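CRISPR/cas2 protein (Pyrococcus horikoshii OT3, PDB 6K2E) probably acts in CRISPR-Cas adaptive immunity as a two-subunit Cas2-family protein, and probably binds RNA. Local coordinates at residues R19-L24 with S34-E39; K25-W30 with L45-M50. One frame throughout, in Å; residues are numbered along the deposited sequence.

Contact 1 (R19-L24 with S34-E39)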
loop_
_atom_site.group_PDB
_atom_site.type_symbol
_atom_site.label_atom_id
_atom_site.label_comp_id
_atom_site.label_asym_id
_atom_site.label_seq_id
_atom_site.Cartn_x
_atom_site.Cartn_y
_atom_site.Cartn_z
ATOM N N ARG A 19 -3.432 -16.244 8.483
ATOM C CA ARG A 19 -3.557 -16.984 7.243
ATOM C C ARG A 19 -3.246 -16.103 6.044
ATOM O O ARG A 19 -2.556 -16.555 5.126
ATOM C CB ARG A 19 -4.979 -17.530 7.103
ATOM C CG ARG A 19 -5.439 -18.445 8.208
ATOM C CD ARG A 19 -6.901 -18.842 8.018
ATOM N NE ARG A 19 -7.039 -19.674 6.828
ATOM C CZ ARG A 19 -8.154 -19.788 6.108
ATOM N NH1 ARG A 19 -9.264 -19.124 6.457
ATOM N NH2 ARG A 19 -8.154 -20.579 5.035
ATOM N N VAL A 20 -3.598 -14.815 6.112
ATOM C CA VAL A 20 -3.280 -13.897 5.023
ATOM C C VAL A 20 -1.784 -13.598 4.998
ATOM O O VAL A 20 -1.160 -13.604 3.931
ATOM C CB VAL A 20 -4.131 -12.611 5.145
ATOM C CG1 VAL A 20 -3.639 -11.517 4.221
ATOM C CG2 VAL A 20 -5.563 -12.892 4.804
ATOM N N HIS A 21 -1.167 -13.434 6.172
ATOM C CA HIS A 21 0.254 -13.091 6.239
ATOM C C HIS A 21 1.155 -14.250 5.814
ATOM O O HIS A 21 2.134 -14.034 5.086
ATOM C CB HIS A 21 0.609 -12.627 7.653
ATOM C CG HIS A 21 2.022 -12.144 7.806
ATOM N ND1 HIS A 21 3.062 -12.979 8.181
ATOM C CD2 HIS A 21 2.564 -10.910 7.657
ATOM C CE1 HIS A 21 4.183 -12.282 8.237
ATOM N NE2 HIS A 21 3.911 -11.025 7.918
ATOM N N LYS A 22 0.823 -15.485 6.219
ATOM C CA LYS A 22 1.645 -16.640 5.850
ATOM C C LYS A 22 1.546 -16.924 4.358
ATOM O O LYS A 22 2.558 -17.223 3.705
ATOM C CB LYS A 22 1.226 -17.880 6.653
ATOM C CG LYS A 22 1.768 -17.921 8.079
ATOM C CD LYS A 22 1.595 -19.295 8.721
ATOM C CE LYS A 22 2.111 -19.310 10.169
ATOM N NZ LYS A 22 3.399 -18.570 10.341
ATOM N N LEU A 23 0.343 -16.749 3.801
ATOM C CA LEU A 23 0.122 -16.934 2.374
ATOM C C LEU A 23 0.889 -15.902 1.554
ATOM O O LEU A 23 1.559 -16.269 0.570
ATOM C CB LEU A 23 -1.375 -16.861 2.086
ATOM C CG LEU A 23 -1.781 -16.864 0.622
ATOM C CD1 LEU A 23 -1.340 -18.161 -0.051
ATOM C CD2 LEU A 23 -3.285 -16.613 0.454
ATOM N N LEU A 24 0.868 -14.624 1.988
ATOM C CA LEU A 24 1.617 -13.596 1.275
ATOM C C LEU A 24 3.128 -13.748 1.427
ATOM O O LEU A 24 3.861 -13.256 0.563
ATOM C CB LEU A 24 1.190 -12.214 1.740
ATOM C CG LEU A 24 -0.164 -11.722 1.239
ATOM C CD1 LEU A 24 -0.681 -10.514 2.032
ATOM C CD2 LEU A 24 -0.089 -11.412 -0.242
ATOM N N SER A 34 1.606 -4.611 7.135
ATOM C CA SER A 34 0.637 -5.369 6.365
ATOM C C SER A 34 0.839 -5.128 4.868
ATOM O O SER A 34 -0.087 -5.309 4.066
ATOM C CB SER A 34 -0.769 -5.023 6.856
ATOM O OG SER A 34 -1.717 -5.089 5.820
ATOM N N VAL A 35 2.068 -4.767 4.489
ATOM C CA VAL A 35 2.453 -4.448 3.121
ATOM C C VAL A 35 3.453 -5.499 2.649
ATOM O O VAL A 35 4.448 -5.773 3.333
ATOM C CB VAL A 35 3.046 -3.037 3.012
ATOM C CG1 VAL A 35 3.536 -2.789 1.580
ATOM C CG2 VAL A 35 1.997 -1.995 3.427
ATOM N N PHE A 36 3.141 -6.142 1.527
ATOM C CA PHE A 36 4.030 -7.081 0.860
ATOM C C PHE A 36 4.321 -6.602 -0.558
ATOM O O PHE A 36 3.466 -5.995 -1.213
ATOM C CB PHE A 36 3.409 -8.467 0.792
ATOM C CG PHE A 36 3.452 -9.226 2.082
ATOM C CD1 PHE A 36 2.517 -8.986 3.081
ATOM C CD2 PHE A 36 4.415 -10.204 2.286
ATOM C CE1 PHE A 36 2.563 -9.703 4.275
ATOM C CE2 PHE A 36 4.466 -10.914 3.468
ATOM C CZ PHE A 36 3.552 -10.667 4.459
ATOM N N GLU A 37 5.504 -6.926 -1.068
ATOM C CA GLU A 37 5.800 -6.537 -2.441
ATOM C C GLU A 37 6.769 -7.524 -3.073
ATOM O O GLU A 37 7.385 -8.342 -2.390
ATOM C CB GLU A 37 6.352 -5.105 -2.519
ATOM C CG GLU A 37 7.508 -4.823 -1.589
ATOM C CD GLU A 37 7.970 -3.383 -1.642
ATOM O OE1 GLU A 37 8.288 -2.890 -2.741
ATOM O OE2 GLU A 37 8.038 -2.748 -0.575
ATOM N N GLY A 38 6.864 -7.460 -4.391
ATOM C CA GLY A 38 7.829 -8.261 -5.118
ATOM C C GLY A 38 7.357 -8.606 -6.517
ATOM O O GLY A 38 6.228 -8.330 -6.915
ATOM N N GLU A 39 8.252 -9.269 -7.243
ATOM C CA GLU A 39 7.966 -9.729 -8.591
ATOM C C GLU A 39 7.126 -10.998 -8.566
ATOM O O GLU A 39 7.338 -11.893 -7.747
ATOM C CB GLU A 39 9.262 -10.033 -9.323
ATOM C CG GLU A 39 9.885 -8.918 -10.109
ATOM C CD GLU A 39 10.950 -9.471 -11.020
ATOM O OE1 GLU A 39 12.142 -9.151 -10.825
ATOM O OE2 GLU A 39 10.578 -10.274 -11.905
#
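Phe36 of strand 35-41 meets His21 and Leu24 of helix 17-27 in the buried layer between helix and sheet of a ferredoxin-like βαββαβ fold, the fold of Cas2 proteins. The two helix residues lie three positions apart, roughly one turn, and a single phenyl ring serves both, which makes the contact a compact example of how an aromatic residue joins a helix to the strand behind it.

The aromatic part is an offset edge-to-face pair. Phe36 turns the CZ end of its ring toward the face of His21, with the centroids 5.1 Å apart and the planes inclined at 66°. The closest approach is from Phe36 CZ to His21 CD2, at 3.4 Å. The imidazole has CG opposite the backbone N (chi1 -175°), the rotation at which its CD2 and NE2 come up to Phe36 CZ. Trp30, on the adjoining strand 29-32, stacks on Phe36 and also meets His21 edge-to-face, extending the aromatic group.

The aliphatic part is a CH-pi contact. Leu24 CB sits almost exactly over the middle of the Phe36 ring, 3.6 Å from its centroid and 4° off the normal. One methyl, Leu24 CD1, lies 3.7 Å from Phe36 CD1, and Tyr10 of strand 3-11 touches both His21 and Leu24 from the neighbouring strand. Toward the other border of the ring the backbone takes over: Leu24 O lies 3.5 Å from Phe36 CD2.

Contact 2 (K25-W30 with L45-M50)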
loop_
_atom_site.group_PDB
_atom_site.type_symbol
_atom_site.label_atom_id
_atom_site.label_comp_id
_atom_site.label_asym_id
_atom_site.label_seq_id
_atom_site.Cartn_x
_atom_site.Cartn_y
_atom_site.Cartn_z
ATOM N N LYS A 25 3.615 -14.421 2.485
ATOM C CA LYS A 25 5.062 -14.597 2.641
ATOM C C LYS A 25 5.611 -15.717 1.754
ATOM O O LYS A 25 6.800 -15.708 1.420
ATOM C CB LYS A 25 5.421 -14.842 4.119
ATOM C CG LYS A 25 6.962 -14.868 4.470
ATOM C CD LYS A 25 7.471 -13.671 5.350
ATOM C CE LYS A 25 9.010 -13.415 5.189
ATOM N NZ LYS A 25 9.432 -12.380 4.150
ATOM N N THR A 26 4.764 -16.660 1.335
ATOM C CA THR A 26 5.169 -17.635 0.326
ATOM C C THR A 26 5.509 -16.968 -1.014
ATOM O O THR A 26 6.461 -17.389 -1.678
ATOM C CB THR A 26 4.118 -18.756 0.181
ATOM O OG1 THR A 26 2.831 -18.215 -0.094
ATOM C CG2 THR A 26 4.049 -19.509 1.472
ATOM N N TYR A 27 4.736 -15.954 -1.444
ATOM C CA TYR A 27 4.968 -15.379 -2.767
ATOM C C TYR A 27 5.805 -14.118 -2.738
ATOM O O TYR A 27 6.483 -13.838 -3.728
ATOM C CB TYR A 27 3.649 -15.037 -3.470
ATOM C CG TYR A 27 2.743 -16.199 -3.763
ATOM C CD1 TYR A 27 1.911 -16.703 -2.773
ATOM C CD2 TYR A 27 2.707 -16.794 -5.026
ATOM C CE1 TYR A 27 1.073 -17.758 -3.010
ATOM C CE2 TYR A 27 1.862 -17.868 -5.278
ATOM C CZ TYR A 27 1.050 -18.341 -4.251
ATOM O OH TYR A 27 0.188 -19.393 -4.420
ATOM N N LEU A 28 5.752 -13.320 -1.668
ATOM C CA LEU A 28 6.228 -11.941 -1.742
ATOM C C LEU A 28 7.148 -11.611 -0.578
ATOM O O LEU A 28 7.233 -12.335 0.413
ATOM C CB LEU A 28 5.046 -10.954 -1.778
ATOM C CG LEU A 28 4.199 -11.021 -3.059
ATOM C CD1 LEU A 28 2.885 -10.259 -2.957
ATOM C CD2 LEU A 28 5.030 -10.526 -4.219
ATOM N N PHE A 29 7.783 -10.454 -0.691
ATOM C CA PHE A 29 8.718 -9.944 0.302
ATOM C C PHE A 29 7.930 -9.117 1.300
ATOM O O PHE A 29 7.208 -8.192 0.924
ATOM C CB PHE A 29 9.820 -9.125 -0.394
ATOM C CG PHE A 29 10.579 -8.165 0.505
ATOM C CD1 PHE A 29 10.269 -6.786 0.507
ATOM C CD2 PHE A 29 11.650 -8.608 1.293
ATOM C CE1 PHE A 29 10.981 -5.883 1.317
ATOM C CE2 PHE A 29 12.373 -7.706 2.108
ATOM C CZ PHE A 29 12.035 -6.348 2.120
ATOM N N TRP A 30 8.051 -9.460 2.565
ATOM C CA TRP A 30 7.413 -8.685 3.620
ATOM C C TRP A 30 8.142 -7.364 3.811
ATOM O O TRP A 30 9.303 -7.343 4.239
ATOM C CB TRP A 30 7.405 -9.495 4.904
ATOM C CG TRP A 30 6.647 -8.875 5.962
ATOM C CD1 TRP A 30 5.619 -8.000 5.826
ATOM C CD2 TRP A 30 6.838 -9.068 7.344
ATOM N NE1 TRP A 30 5.147 -7.630 7.040
ATOM C CE2 TRP A 30 5.879 -8.276 8.001
ATOM C CE3 TRP A 30 7.721 -9.844 8.106
ATOM C CZ2 TRP A 30 5.779 -8.238 9.382
ATOM C CZ3 TRP A 30 7.617 -9.798 9.495
ATOM C CH2 TRP A 30 6.657 -9.004 10.110
ATOM N N LEU A 45 0.544 -14.683 -9.804
ATOM C CA LEU A 45 -0.370 -13.655 -9.304
ATOM C C LEU A 45 -1.805 -14.165 -9.268
ATOM O O LEU A 45 -2.533 -13.910 -8.305
ATOM C CB LEU A 45 -0.276 -12.384 -10.163
ATOM C CG LEU A 45 -1.225 -11.218 -9.795
ATOM C CD1 LEU A 45 -1.134 -10.842 -8.309
ATOM C CD2 LEU A 45 -1.029 -9.975 -10.650
ATOM N N TYR A 46 -2.213 -14.923 -10.284
ATOM C CA TYR A 46 -3.541 -15.525 -10.276
ATOM C C TYR A 46 -3.671 -16.605 -9.208
ATOM O O TYR A 46 -4.771 -16.806 -8.678
ATOM C CB TYR A 46 -3.879 -16.091 -11.650
ATOM C CG TYR A 46 -4.521 -15.095 -12.597
ATOM C CD1 TYR A 46 -5.868 -14.785 -12.505
ATOM C CD2 TYR A 46 -3.771 -14.471 -13.600
ATOM C CE1 TYR A 46 -6.452 -13.873 -13.380
ATOM C CE2 TYR A 46 -4.337 -13.570 -14.478
ATOM C CZ TYR A 46 -5.678 -13.270 -14.370
ATOM O OH TYR A 46 -6.244 -12.363 -15.248
ATOM N N GLU A 47 -2.576 -17.312 -8.882
ATOM C CA GLU A 47 -2.656 -18.328 -7.832
ATOM C C GLU A 47 -2.804 -17.694 -6.453
ATOM O O GLU A 47 -3.615 -18.153 -5.636
ATOM C CB GLU A 47 -1.422 -19.233 -7.879
ATOM C CG GLU A 47 -1.529 -20.543 -7.084
ATOM C CD GLU A 47 -0.228 -21.353 -7.121
ATOM O OE1 GLU A 47 0.814 -20.830 -6.674
ATOM O OE2 GLU A 47 -0.234 -22.502 -7.622
ATOM N N LEU A 48 -2.057 -16.615 -6.209
ATOM C CA LEU A 48 -2.127 -15.882 -4.955
ATOM C C LEU A 48 -3.501 -15.278 -4.745
ATOM O O LEU A 48 -4.056 -15.355 -3.643
ATOM C CB LEU A 48 -1.071 -14.786 -4.956
ATOM C CG LEU A 48 -1.156 -13.768 -3.833
ATOM C CD1 LEU A 48 -0.941 -14.446 -2.475
ATOM C CD2 LEU A 48 -0.134 -12.698 -4.075
ATOM N N GLU A 49 -4.069 -14.693 -5.805
ATOM C CA GLU A 49 -5.374 -14.054 -5.710
ATOM C C GLU A 49 -6.470 -15.066 -5.443
ATOM O O GLU A 49 -7.394 -14.791 -4.672
ATOM C CB GLU A 49 -5.659 -13.298 -6.994
ATOM C CG GLU A 49 -6.800 -12.350 -6.868
ATOM C CD GLU A 49 -8.054 -12.930 -7.405
ATOM O OE1 GLU A 49 -7.966 -13.974 -8.078
ATOM O OE2 GLU A 49 -9.122 -12.363 -7.127
ATOM N N MET A 50 -6.372 -16.244 -6.066
ATOM C CA MET A 50 -7.336 -17.311 -5.820
ATOM C C MET A 50 -7.227 -17.822 -4.387
ATOM O O MET A 50 -8.241 -18.079 -3.733
ATOM C CB MET A 50 -7.131 -18.449 -6.827
ATOM C CG MET A 50 -8.104 -19.639 -6.672
ATOM S SD MET A 50 -7.421 -21.041 -5.737
ATOM C CE MET A 50 -8.249 -22.451 -6.481
#
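With CG anti to its carbonyl carbon (chi1 -63°), Tyr27 extends its ring from segment 25-30 toward helix 42-55, where Glu47, its CG anti to the backbone N and its chain extended, brings a carboxylate to the phenol. Tyr27 OH donates to Glu47 OE1 over 2.7 Å, arriving from above the carboxylate plane, 35° out of it; ring and carboxylate planes stand 70° apart. Arg51, one helical turn beyond Glu47, also bonds to Tyr27 OH, so the hydroxyl is gripped from two residues of the same helix.

Away from the hydroxyl the contact is apolar. Leu48 CB lies over the centre of the Tyr27 ring in a CH-pi contact, 4.0 Å from the centroid, and Leu48 CD1 packs against Tyr27 CD1 at 3.6 Å. The other methyl, Leu48 CD2, reaches Leu28 CD1 at 4.0 Å, deeper toward the sheet. A phenylalanine here, lacking the hydroxyl, would probably leave Glu47 OE1 without its donor and Arg51 without this partner. Such pairing of two helices side by side on one face of an antiparallel sheet is characteristic of the ferredoxin-like fold.

From the N terminus, strand 3-11 leads into helix 17-27, which carries the first segment of contact 1; the first segment of contact 2 follows directly, running from this helix into strand 29-32. The chain then turns into strand 35-41. Contact 1 closes this short loop, returning strand 35-41 to the helix; contact 2 closes a longer one when helix 42-55 comes back beside segment 25-30. Their segments alternate, so the two loops cross. Contact 1 thus ties helix to sheet, and contact 2 ties helix 42-55 to helix 17-27 and to the loop residue that follows it. Their centres lie about 6 Å apart, joined by a probable hydrogen bond from Phe29 N to Glu37 O, at 2.7 Å, between neighbouring strands.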